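Local structure of LEOA (Escherichia coli, 4AUR) at residues A289-H292 against L293-N297; R553-L556 against S557-T561; R247-I250 against N251-K254. The protein is a bacterial dynamin, a probable GTPase that is expected to couple nucleotide hydrolysis to work on membranes. All coordinates share one frame; numbering follows the deposited sequence.

Contact 1 of 3, residues A289-H292 against L293-N297; sequences ASRH and LDELN
L293 N, D294 N and L296 N donate to A289 O, S290 O and H292 O, which makes the two segments one unbroken run of alpha-helix. Between S290/D294 and H292/L296, the R291 O to E295 N pair is wider, at 3.8 Å. The main side-chain contact is between H292 and E295, three residues apart. The two side chains run alongside each other in the same direction. H292 ND1 donates to E295 OE1 at 2.7 Å, and the N-H points almost straight at the oxygen, at 175°. The oxygen sits at the edge of the imidazole, in the ring plane. On the other partner the geometry differs: the donor comes from above the carboxylate plane, and the two planes are 60° apart. In E295, CG is anti to the carbonyl carbon (chi1 -78°) and the chain is extended beyond it. This carries the carboxylate back along the helix to the ring. The second oxygen, OE2, is 3.6 Å from H292 ND1. R291 NH1 is 4.2 Å from E295 OE2, but this oxygen is off the plane of the guanidinium and no N-H is aimed at it: opposite charges are near, without a salt bridge. The carboxylate would probably stabilise positive charge on both neighbours. S290 OG turns back to bond V286 O. L293 CB passes 3.5 Å from A289 O, and its side chain leads on to L556 and Q560 of helix 547-567. H292 touches S417, and E295 touches L410 and A414, all in a loop alongside. The H292-E295 pair is a His-carboxylate hydrogen bond with i to i+3 spacing, set within the long helix 275-343 of the dynamin-like helical domain.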
# COMPACT_ATOMS: atom_id res chain seq x y z
N ALA A 289 -2.55 8.41 -1.77
CA ALA A 289 -1.19 8.48 -1.32
C ALA A 289 -0.78 7.27 -0.51
O ALA A 289 0.35 6.82 -0.67
CB ALA A 289 -0.92 9.77 -0.57
N SER A 290 -1.64 6.74 0.37
CA SER A 290 -1.23 5.57 1.18
C SER A 290 -1.29 4.26 0.40
O SER A 290 -0.57 3.35 0.68
CB SER A 290 -1.97 5.43 2.53
OG SER A 290 -3.33 5.80 2.49
N ARG A 291 -2.16 4.19 -0.59
CA ARG A 291 -2.31 3.03 -1.44
C ARG A 291 -1.07 2.82 -2.29
O ARG A 291 -0.78 1.68 -2.67
CB ARG A 291 -3.53 3.26 -2.33
CG ARG A 291 -3.90 2.19 -3.34
CD ARG A 291 -5.29 2.47 -3.97
NE ARG A 291 -5.24 3.22 -5.24
CZ ARG A 291 -4.65 2.79 -6.37
NH1 ARG A 291 -4.04 1.59 -6.41
NH2 ARG A 291 -4.66 3.55 -7.46
N HIS A 292 -0.34 3.90 -2.59
CA HIS A 292 0.89 3.83 -3.38
C HIS A 292 2.14 3.91 -2.53
O HIS A 292 3.22 3.59 -3.02
CB HIS A 292 0.96 4.99 -4.35
CG HIS A 292 0.01 4.87 -5.48
ND1 HIS A 292 0.04 3.82 -6.37
CD2 HIS A 292 -0.98 5.68 -5.90
CE1 HIS A 292 -0.90 3.98 -7.28
NE2 HIS A 292 -1.54 5.11 -7.01
N LEU A 293 2.03 4.38 -1.28
CA LEU A 293 3.09 4.16 -0.30
C LEU A 293 3.15 2.66 0.05
O LEU A 293 4.20 2.13 0.39
CB LEU A 293 2.87 5.00 0.97
CG LEU A 293 3.95 4.92 2.05
CD1 LEU A 293 5.34 5.11 1.44
CD2 LEU A 293 3.78 5.87 3.23
N ASP A 294 2.02 1.96 -0.03
CA ASP A 294 2.05 0.55 0.32
C ASP A 294 2.84 -0.20 -0.73
O ASP A 294 3.63 -1.09 -0.42
CB ASP A 294 0.67 -0.04 0.45
CG ASP A 294 0.69 -1.37 1.13
OD1 ASP A 294 1.32 -1.51 2.20
OD2 ASP A 294 0.07 -2.29 0.60
N GLU A 295 2.63 0.21 -1.98
CA GLU A 295 3.40 -0.32 -3.08
C GLU A 295 4.85 -0.00 -2.82
O GLU A 295 5.65 -0.90 -2.78
CB GLU A 295 2.95 0.28 -4.39
CG GLU A 295 1.66 -0.31 -4.94
CD GLU A 295 1.04 0.58 -6.01
OE1 GLU A 295 1.65 1.64 -6.28
OE2 GLU A 295 -0.04 0.26 -6.57
N LEU A 296 5.19 1.26 -2.59
CA LEU A 296 6.60 1.63 -2.40
C LEU A 296 7.25 0.87 -1.25
O LEU A 296 8.38 0.45 -1.38
CB LEU A 296 6.80 3.12 -2.17
CG LEU A 296 8.22 3.57 -1.93
CD1 LEU A 296 9.08 3.17 -3.10
CD2 LEU A 296 8.33 5.05 -1.73
N ASN A 297 6.53 0.67 -0.15
CA ASN A 297 7.08 -0.05 0.99
C ASN A 297 7.42 -1.48 0.60
O ASN A 297 8.44 -1.99 0.99
CB ASN A 297 6.11 -0.07 2.22
CG ASN A 297 5.82 1.31 2.83
OD1 ASN A 297 4.79 1.49 3.47
ND2 ASN A 297 6.71 2.28 2.65

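Contact 2 of 3, residues R553-L556 against S557-T561; sequences RQKL and SLIQT
S557 closes back on R553 and Q554 within helix 547-567. Its CB lies 3.4 Å from R553 O, and the guanidinium of R553 passes by the same atom, with NH1 3.8 Å from S557 CB. The next atom is the tip. S557 OG donates to Q554 O at 2.7 Å. A chi1 of 65° sets OG between the backbone N and the carbonyl carbon, and from there it reaches back one turn to this oxygen. The donor is tilted only 19° from the carbonyl plane. Q554 O also takes the backbone bond from L558 N, which is nearly straight at the hydrogen, so two firm donors grip one carbonyl. S557 N adds a weak third bond to it and a better one to R553 O. S557 O is gripped in its turn: T561 N and T561 OG1 donate to it from opposite faces of its plane, OG1 at 2.9 Å. R553 NH2 gives a weak bond at 3.3 Å to Q554 OE1, which lies in plane at the guanidinium edge. The ends of these two long side chains meet there. Backbone bonds from I559 N to K555 O and from Q560 N to L556 O continue the helix. L556 and I559 are buried. L556 touches L418 and F422, both residues touch M31, and I559 also reaches M27 of helix 3-30. L558 lies exposed. The helix has a buried side, with L556 and I559, and a serine hydroxyl bonded to the i-3 carbonyl, and it packs into the helical bundle of a dynamin-like protein.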
# COMPACT_ATOMS: atom_id res chain seq x y z
N ARG A 553 11.27 6.96 1.63
CA ARG A 553 10.25 6.09 2.15
C ARG A 553 10.07 6.36 3.63
O ARG A 553 8.96 6.26 4.15
CB ARG A 553 10.65 4.67 1.91
CG ARG A 553 9.57 3.68 2.21
CD ARG A 553 10.19 2.49 2.92
NE ARG A 553 10.44 2.79 4.32
CZ ARG A 553 9.51 2.75 5.26
NH1 ARG A 553 8.27 2.44 4.94
NH2 ARG A 553 9.79 3.03 6.51
N GLN A 554 11.15 6.69 4.33
CA GLN A 554 11.05 6.95 5.74
C GLN A 554 10.23 8.18 6.00
O GLN A 554 9.28 8.09 6.77
CB GLN A 554 12.40 7.12 6.38
CG GLN A 554 13.01 5.82 6.85
CD GLN A 554 12.32 5.19 8.03
OE1 GLN A 554 12.45 4.00 8.24
NE2 GLN A 554 11.61 5.98 8.83
N LYS A 555 10.59 9.30 5.37
CA LYS A 555 9.87 10.56 5.55
C LYS A 555 8.41 10.27 5.28
O LYS A 555 7.59 10.51 6.12
CB LYS A 555 10.42 11.72 4.69
CG LYS A 555 9.75 11.94 3.31
CD LYS A 555 10.11 13.29 2.62
CE LYS A 555 9.50 13.45 1.21
NZ LYS A 555 9.33 14.89 0.81
N LEU A 556 8.10 9.68 4.14
CA LEU A 556 6.72 9.41 3.79
C LEU A 556 5.98 8.54 4.80
O LEU A 556 4.78 8.70 4.97
CB LEU A 556 6.63 8.76 2.40
CG LEU A 556 7.04 9.60 1.21
CD1 LEU A 556 7.02 8.76 -0.04
CD2 LEU A 556 6.13 10.79 1.01
N SER A 557 6.65 7.60 5.45
CA SER A 557 5.94 6.70 6.33
C SER A 557 5.56 7.43 7.62
O SER A 557 4.44 7.30 8.10
CB SER A 557 6.76 5.46 6.63
OG SER A 557 7.91 5.83 7.36
N LEU A 558 6.50 8.18 8.17
CA LEU A 558 6.28 9.01 9.29
C LEU A 558 5.13 9.95 9.00
O LEU A 558 4.27 10.18 9.86
CB LEU A 558 7.53 9.83 9.56
CG LEU A 558 8.85 9.10 9.84
CD1 LEU A 558 10.00 10.07 9.92
CD2 LEU A 558 8.79 8.32 11.12
N ILE A 559 5.13 10.48 7.78
CA ILE A 559 4.05 11.32 7.32
C ILE A 559 2.69 10.62 7.22
O ILE A 559 1.69 11.16 7.68
CB ILE A 559 4.38 12.01 5.99
CG1 ILE A 559 5.56 12.97 6.17
CG2 ILE A 559 3.19 12.82 5.53
CD1 ILE A 559 5.99 13.64 4.91
N GLN A 560 2.65 9.42 6.65
CA GLN A 560 1.38 8.71 6.48
C GLN A 560 0.80 8.19 7.82
O GLN A 560 -0.40 7.94 7.96
CB GLN A 560 1.58 7.57 5.51
CG GLN A 560 0.34 6.76 5.21
CD GLN A 560 0.11 5.64 6.19
OE1 GLN A 560 1.02 5.21 6.87
NE2 GLN A 560 -1.11 5.16 6.25
N THR A 561 1.66 8.02 8.81
CA THR A 561 1.19 7.55 10.08
C THR A 561 0.25 8.60 10.63
O THR A 561 -0.82 8.28 11.13
CB THR A 561 2.36 7.36 11.04
OG1 THR A 561 3.22 6.33 10.53
CG2 THR A 561 1.85 6.94 12.42

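Contact 3 of 3, residues R247-I250 against N251-K254; sequences RSRI and NDLK
The side chains of R249 and D252 run alongside each other, their guanidinium and carboxylate planes 52° apart. They belong to a junction between two helices, with an ST turn across the break: S248 OG accepts from I250 N. Helix 241-248 ends, R249 takes a positive phi of 61°, and helix 250-273 follows. At the guanidinium edge, in its plane, is R247 O, which accepts from R249 NH1 at 2.9 Å. The same nitrogen also bonds L185 O, and the group makes a cation-pi contact with F191. R249 and D252 form no salt bridge: R249 NE is 5.4 Å from D252 OD2. The carboxylate meets the aliphatic part of the arginine instead, with D252 OD2 3.3 Å from R249 CG. S248 OG is also bonded to Y244 O, so the hydroxyl links the turn to the helix before it. D252 N donates to R249 O, and K254 N donates to I250 O as the new helix gets under way. L253 N reaches I250 O weakly. The buried face is made by I250 and L253. L253 CB points toward 247-250; with CG anti to the backbone N (chi1 179°), CD2 meets I250. L253 also touches V69 of helix 66-74 and I173 and V175 of strand 172-177, while I250 touches A72. Helix 66-74 begins within a probable P-loop, and strand 172-177 belongs to the central sheet; the junction therefore packs on the probable GTPase core. In the first turn of the new helix, I250 CD1 and L253 CD2 are 3.9 Å apart.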
# COMPACT_ATOMS: atom_id res chain seq x y z
N ARG A 247 -50.45 11.59 22.93
CA ARG A 247 -51.58 11.80 22.04
C ARG A 247 -51.16 12.41 20.71
O ARG A 247 -51.48 11.86 19.66
CB ARG A 247 -52.62 12.70 22.71
CG ARG A 247 -53.19 12.08 23.98
CD ARG A 247 -54.68 12.35 24.18
NE ARG A 247 -55.22 11.47 25.23
CZ ARG A 247 -56.48 11.46 25.63
NH1 ARG A 247 -57.38 12.29 25.10
NH2 ARG A 247 -56.86 10.61 26.59
N SER A 248 -50.44 13.52 20.77
CA SER A 248 -50.05 14.23 19.57
C SER A 248 -49.07 13.44 18.68
O SER A 248 -49.00 13.66 17.49
CB SER A 248 -49.41 15.53 19.96
OG SER A 248 -48.21 15.25 20.63
N ARG A 249 -48.33 12.52 19.28
CA ARG A 249 -47.22 11.83 18.60
C ARG A 249 -46.11 12.77 18.14
O ARG A 249 -45.32 12.42 17.27
CB ARG A 249 -47.70 10.95 17.44
CG ARG A 249 -48.08 9.54 17.86
CD ARG A 249 -49.41 9.55 18.59
NE ARG A 249 -49.98 8.22 18.77
CZ ARG A 249 -51.17 7.98 19.31
NH1 ARG A 249 -51.94 8.98 19.73
NH2 ARG A 249 -51.60 6.73 19.43
N ILE A 250 -46.04 13.94 18.77
CA ILE A 250 -45.02 14.93 18.46
C ILE A 250 -43.60 14.41 18.65
O ILE A 250 -42.69 14.88 18.03
CB ILE A 250 -45.20 16.21 19.31
CG1 ILE A 250 -44.45 17.39 18.70
CG2 ILE A 250 -44.74 15.99 20.73
CD1 ILE A 250 -45.13 17.93 17.47
N ASN A 251 -43.41 13.44 19.53
CA ASN A 251 -42.10 12.84 19.70
C ASN A 251 -41.60 12.16 18.42
O ASN A 251 -40.40 12.21 18.10
CB ASN A 251 -42.10 11.88 20.90
CG ASN A 251 -41.83 12.59 22.24
OD1 ASN A 251 -41.89 13.83 22.35
ND2 ASN A 251 -41.55 11.80 23.26
N ASP A 252 -42.50 11.54 17.67
CA ASP A 252 -42.15 10.97 16.37
C ASP A 252 -41.51 12.04 15.46
O ASP A 252 -40.58 11.74 14.72
CB ASP A 252 -43.37 10.32 15.70
CG ASP A 252 -43.94 9.13 16.50
OD1 ASP A 252 -43.17 8.43 17.18
OD2 ASP A 252 -45.16 8.89 16.44
N LEU A 253 -41.99 13.28 15.55
CA LEU A 253 -41.45 14.38 14.75
C LEU A 253 -40.14 14.94 15.28
O LEU A 253 -39.24 15.24 14.49
CB LEU A 253 -42.43 15.51 14.70
CG LEU A 253 -42.02 16.75 13.92
CD1 LEU A 253 -41.85 16.38 12.45
CD2 LEU A 253 -43.06 17.85 14.12
N LYS A 254 -40.04 15.15 16.58
CA LYS A 254 -38.78 15.61 17.16
C LYS A 254 -37.68 14.60 16.84
O LYS A 254 -36.57 15.00 16.52
CB LYS A 254 -38.88 15.78 18.67
CG LYS A 254 -39.70 16.99 19.11
CD LYS A 254 -40.11 16.88 20.56
CE LYS A 254 -40.58 18.21 21.15
NZ LYS A 254 -41.13 18.03 22.53

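From the N terminus, contact 3 comes first, then contact 1, then contact 2. Each is local and closes only a turn or so of chain, so the three run in series and none crosses another. Contact 3 joins helix 241-248 to helix 250-273 beside the GTPase sheet. The chain then enters helix 275-343, which carries contact 1 about 52 Å away, centre to centre. Contact 2 lies far along the sequence on helix 547-567, yet its centre is about 10 Å from that of contact 1. Residues of the two helices touch, S290 on Q560 among them, tying the late helix to the long one near the middle of the molecule.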